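Local atomic coordinates of secretion activator protein, hypothetical (Brucella abortus bv. 1 str. 9-941, PDB entry 7DNP), a protein that probably cleaves the glycan strands of peptidoglycan as a muramidase of glycosyl hydrolase family 108, an autolysin linked to the type IV secretion system. Residues A[4-9]-A[64-69]. Numbering follows the deposited sequence.
Sequences GTFAKA and IYRENY. With H9U ((2R)-2-[[(2S)-2-[[(2R)-2-[(2R,3S,4R,5R,6S)-5-acetamido-3-[(2S,3R,4R,5S,6R)-3-acetamido-6-(hydroxymethyl)-4,5-bis(oxidanyl)oxan-2-yl]oxy-2-(hydroxymethyl)-6-oxidanyl-oxan-4-yl]oxypropanoyl]amino]propanoyl]amino]pentanedioic acid), chain B.
In this lysozyme-clan, GH108-type domain, residues 4-9 of helix 5-17 and 64-69 of helix 58-70 come nearest at F6 and R66, whose CA atoms lie 8.0 Å apart, and one aromatic side chain spans the gap. It illustrates how a single ring can join two helical segments, here by van der Waals contact. F6 holds its CG anti to the backbone N (chi1 -168°), which carries the ring out to the other helix. There CZ lies 3.5 Å from R66 CA, and CE2 is 3.8 Å from R66 CG, so the far end of the ring abuts R66 CA, CB and CG, the two side chains crossing at about a right angle. A looser apolar touch joins F6 CZ to Y65 CB at 4.4 Å, and W70 meets the same ring from the next turn.

Beyond its CG, R66 bends at chi3 (57°) and leads its charge away from F6. Its NE and NH2 grip E67 OE2 side-on in a salt bridge, nearly in the guanidinium plane, while NH1 forms another with D63.

The same turn also reaches the bound muropeptide: the far end of Y65, its hydroxyl bonded to M33 O, brings CE1 to 3.7 Å from the acetamide methyl C41 of H9U. Y69, whose hydroxyl also bonds to T39 OG1, meets the sugar hydroxyl at its ring edge, with a very short 2.5 Å between Y69 OH and H9U O06.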
loop_
_atom_site.group_PDB
_atom_site.type_symbol
_atom_site.label_atom_id
_atom_site.label_comp_id
_atom_site.label_asym_id
_atom_site.label_seq_id
_atom_site.Cartn_x
_atom_site.Cartn_y
_atom_site.Cartn_z
ATOM N N GLY A 4 -6.949 -14.539 1.245
ATOM C CA GLY A 4 -6.033 -15.179 0.317
ATOM C C GLY A 4 -5.252 -14.231 -0.573
ATOM O O GLY A 4 -4.348 -14.687 -1.280
ATOM N N THR A 5 -5.571 -12.936 -0.560
ATOM C CA THR A 5 -4.867 -12.006 -1.432
ATOM C C THR A 5 -3.439 -11.755 -0.962
ATOM O O THR A 5 -2.548 -11.531 -1.790
ATOM C CB THR A 5 -5.632 -10.686 -1.525
ATOM O OG1 THR A 5 -6.983 -10.940 -1.937
ATOM C CG2 THR A 5 -4.967 -9.745 -2.537
ATOM N N PHE A 6 -3.198 -11.796 0.351
ATOM C CA PHE A 6 -1.876 -11.449 0.868
ATOM C C PHE A 6 -0.803 -12.381 0.312
ATOM O O PHE A 6 0.240 -11.925 -0.175
ATOM C CB PHE A 6 -1.889 -11.474 2.398
ATOM C CG PHE A 6 -0.667 -10.868 3.023
ATOM C CD1 PHE A 6 -0.441 -9.500 2.960
ATOM C CD2 PHE A 6 0.262 -11.668 3.674
ATOM C CE1 PHE A 6 0.693 -8.940 3.537
ATOM C CE2 PHE A 6 1.396 -11.115 4.259
ATOM C CZ PHE A 6 1.613 -9.753 4.188
ATOM N N ALA A 7 -1.053 -13.691 0.359
ATOM C CA ALA A 7 -0.120 -14.662 -0.205
ATOM C C ALA A 7 0.051 -14.489 -1.710
ATOM O O ALA A 7 1.101 -14.845 -2.256
ATOM C CB ALA A 7 -0.592 -16.079 0.106
ATOM N N LYS A 8 -0.964 -13.959 -2.395
ATOM C CA LYS A 8 -0.863 -13.753 -3.834
ATOM C C LYS A 8 -0.144 -12.452 -4.162
ATOM O O LYS A 8 0.618 -12.390 -5.132
ATOM C CB LYS A 8 -2.255 -13.751 -4.469
ATOM C CG LYS A 8 -2.872 -15.124 -4.682
ATOM C CD LYS A 8 -4.262 -14.996 -5.299
ATOM C CE LYS A 8 -4.561 -16.139 -6.262
ATOM N NZ LYS A 8 -4.833 -17.417 -5.546
ATOM N N ALA A 9 -0.371 -11.405 -3.366
ATOM C CA ALA A 9 0.149 -10.085 -3.701
ATOM C C ALA A 9 1.605 -9.911 -3.284
ATOM O O ALA A 9 2.400 -9.329 -4.030
ATOM C CB ALA A 9 -0.717 -9.008 -3.048
ATOM N N ILE A 64 6.399 -7.026 8.947
ATOM C CA ILE A 64 6.091 -5.602 8.900
ATOM C C ILE A 64 4.989 -5.325 7.888
ATOM O O ILE A 64 4.045 -4.579 8.171
ATOM C CB ILE A 64 7.360 -4.793 8.582
ATOM C CG1 ILE A 64 8.320 -4.829 9.780
ATOM C CG2 ILE A 64 6.993 -3.367 8.189
ATOM C CD1 ILE A 64 9.716 -4.346 9.452
ATOM N N TYR A 65 5.095 -5.912 6.695
ATOM C CA TYR A 65 4.058 -5.731 5.686
ATOM C C TYR A 65 2.727 -6.315 6.150
ATOM O O TYR A 65 1.666 -5.738 5.883
ATOM C CB TYR A 65 4.495 -6.367 4.365
ATOM C CG TYR A 65 5.428 -5.496 3.543
ATOM C CD1 TYR A 65 5.113 -4.172 3.263
ATOM C CD2 TYR A 65 6.627 -6.001 3.057
ATOM C CE1 TYR A 65 5.966 -3.378 2.513
ATOM C CE2 TYR A 65 7.486 -5.214 2.309
ATOM C CZ TYR A 65 7.152 -3.908 2.040
ATOM O OH TYR A 65 8.013 -3.134 1.294
ATOM N N ARG A 66 2.760 -7.458 6.843
ATOM C CA ARG A 66 1.520 -8.091 7.294
ATOM C C ARG A 66 0.849 -7.274 8.395
ATOM O O ARG A 66 -0.336 -6.938 8.298
ATOM C CB ARG A 66 1.800 -9.519 7.776
ATOM C CG ARG A 66 0.549 -10.403 7.941
ATOM C CD ARG A 66 0.861 -11.712 8.683
ATOM N NE ARG A 66 1.445 -11.451 9.999
ATOM C CZ ARG A 66 2.717 -11.679 10.314
ATOM N NH1 ARG A 66 3.549 -12.188 9.413
ATOM N NH2 ARG A 66 3.159 -11.393 11.531
ATOM N N GLU A 67 1.598 -6.936 9.449
ATOM C CA GLU A 67 1.015 -6.284 10.619
ATOM C C GLU A 67 0.793 -4.791 10.411
ATOM O O GLU A 67 -0.223 -4.243 10.857
ATOM C CB GLU A 67 1.913 -6.489 11.840
ATOM C CG GLU A 67 2.055 -7.931 12.286
ATOM C CD GLU A 67 0.728 -8.549 12.658
ATOM O OE1 GLU A 67 -0.160 -7.807 13.138
ATOM O OE2 GLU A 67 0.572 -9.776 12.469
ATOM N N ASN A 68 1.736 -4.105 9.777
ATOM C CA ASN A 68 1.696 -2.652 9.743
ATOM C C ASN A 68 1.155 -2.093 8.440
ATOM O O ASN A 68 1.071 -0.870 8.297
ATOM C CB ASN A 68 3.089 -2.088 10.029
ATOM C CG ASN A 68 3.387 -2.041 11.515
ATOM O OD1 ASN A 68 2.562 -2.458 12.332
ATOM N ND2 ASN A 68 4.552 -1.525 11.875
ATOM N N TYR A 69 0.773 -2.947 7.495
ATOM C CA TYR A 69 0.214 -2.440 6.252
ATOM C C TYR A 69 -1.064 -3.194 5.913
ATOM O O TYR A 69 -2.150 -2.609 5.946
ATOM C CB TYR A 69 1.263 -2.517 5.135
ATOM C CG TYR A 69 2.384 -1.530 5.382
ATOM C CD1 TYR A 69 2.271 -0.206 4.971
ATOM C CD2 TYR A 69 3.530 -1.904 6.075
ATOM C CE1 TYR A 69 3.278 0.709 5.217
ATOM C CE2 TYR A 69 4.544 -0.993 6.327
ATOM C CZ TYR A 69 4.411 0.310 5.898
ATOM O OH TYR A 69 5.414 1.219 6.146
HETATM C C22 H9U B . 8.032 4.441 0.256
HETATM C C24 H9U B . 8.906 5.499 -1.774
HETATM C C26 H9U B . 8.655 3.110 -0.210
HETATM C C28 H9U B . 9.625 4.197 -2.159
HETATM C C23 H9U B . 8.732 5.618 -0.311
HETATM C C25 H9U B . 6.864 4.768 2.286
HETATM C C27 H9U B . 6.687 3.947 3.587
HETATM C C29 H9U B . 5.452 4.347 4.301
HETATM C C30 H9U B . 5.377 5.803 4.524
HETATM C C31 H9U B . 5.478 6.538 3.180
HETATM C C32 H9U B . 8.482 8.063 0.071
HETATM C C33 H9U B . 7.745 1.969 0.122
HETATM C C34 H9U B . 5.344 8.020 3.366
HETATM C C35 H9U B . 9.165 7.363 -3.474
HETATM C C36 H9U B . 7.456 9.026 -0.515
HETATM C C37 H9U B . 7.387 1.429 3.787
HETATM C C38 H9U B . 8.820 8.444 1.504
HETATM C C39 H9U B . 5.155 9.382 -1.499
HETATM C C40 H9U B . 9.961 8.512 -4.083
HETATM C C41 H9U B . 7.114 0.002 3.315
HETATM C C42 H9U B . 4.391 9.971 -0.318
HETATM C C43 H9U B . 4.223 11.791 1.455
HETATM C C44 H9U B . 4.196 8.594 -2.371
HETATM C C45 H9U B . 4.915 11.344 2.735
HETATM C C46 H9U B . 4.318 13.307 1.372
HETATM C C47 H9U B . 3.138 13.975 2.076
HETATM C C48 H9U B . 3.202 15.495 1.952
HETATM N N18 H9U B . 9.699 6.624 -2.356
HETATM N N19 H9U B . 6.561 2.496 3.236
HETATM N N20 H9U B . 6.157 8.490 -0.940
HETATM N N21 H9U B . 4.904 11.191 0.315
HETATM O O01 H9U B . 8.092 4.510 1.699
HETATM O O02 H9U B . 8.893 3.036 -1.656
HETATM O O03 H9U B . 6.755 6.213 2.540
HETATM O O04 H9U B . 7.877 6.788 0.013
HETATM O O05 H9U B . 10.880 4.191 -1.610
HETATM O O06 H9U B . 5.353 3.641 5.597
HETATM O O07 H9U B . 4.125 6.138 5.152
HETATM O O08 H9U B . 8.318 0.818 -0.439
HETATM O O09 H9U B . 6.379 8.479 4.189
HETATM O O10 H9U B . 8.103 7.079 -3.924
HETATM O O11 H9U B . 7.702 10.178 -0.633
HETATM O O12 H9U B . 8.248 1.638 4.583
HETATM O O13 H9U B . 3.410 9.427 0.073
HETATM O O14 H9U B . 4.234 11.154 3.780
HETATM O O15 H9U B . 6.163 11.169 2.745
HETATM O O16 H9U B . 4.144 16.029 1.306
HETATM O O17 H9U B . 2.314 16.205 2.498
#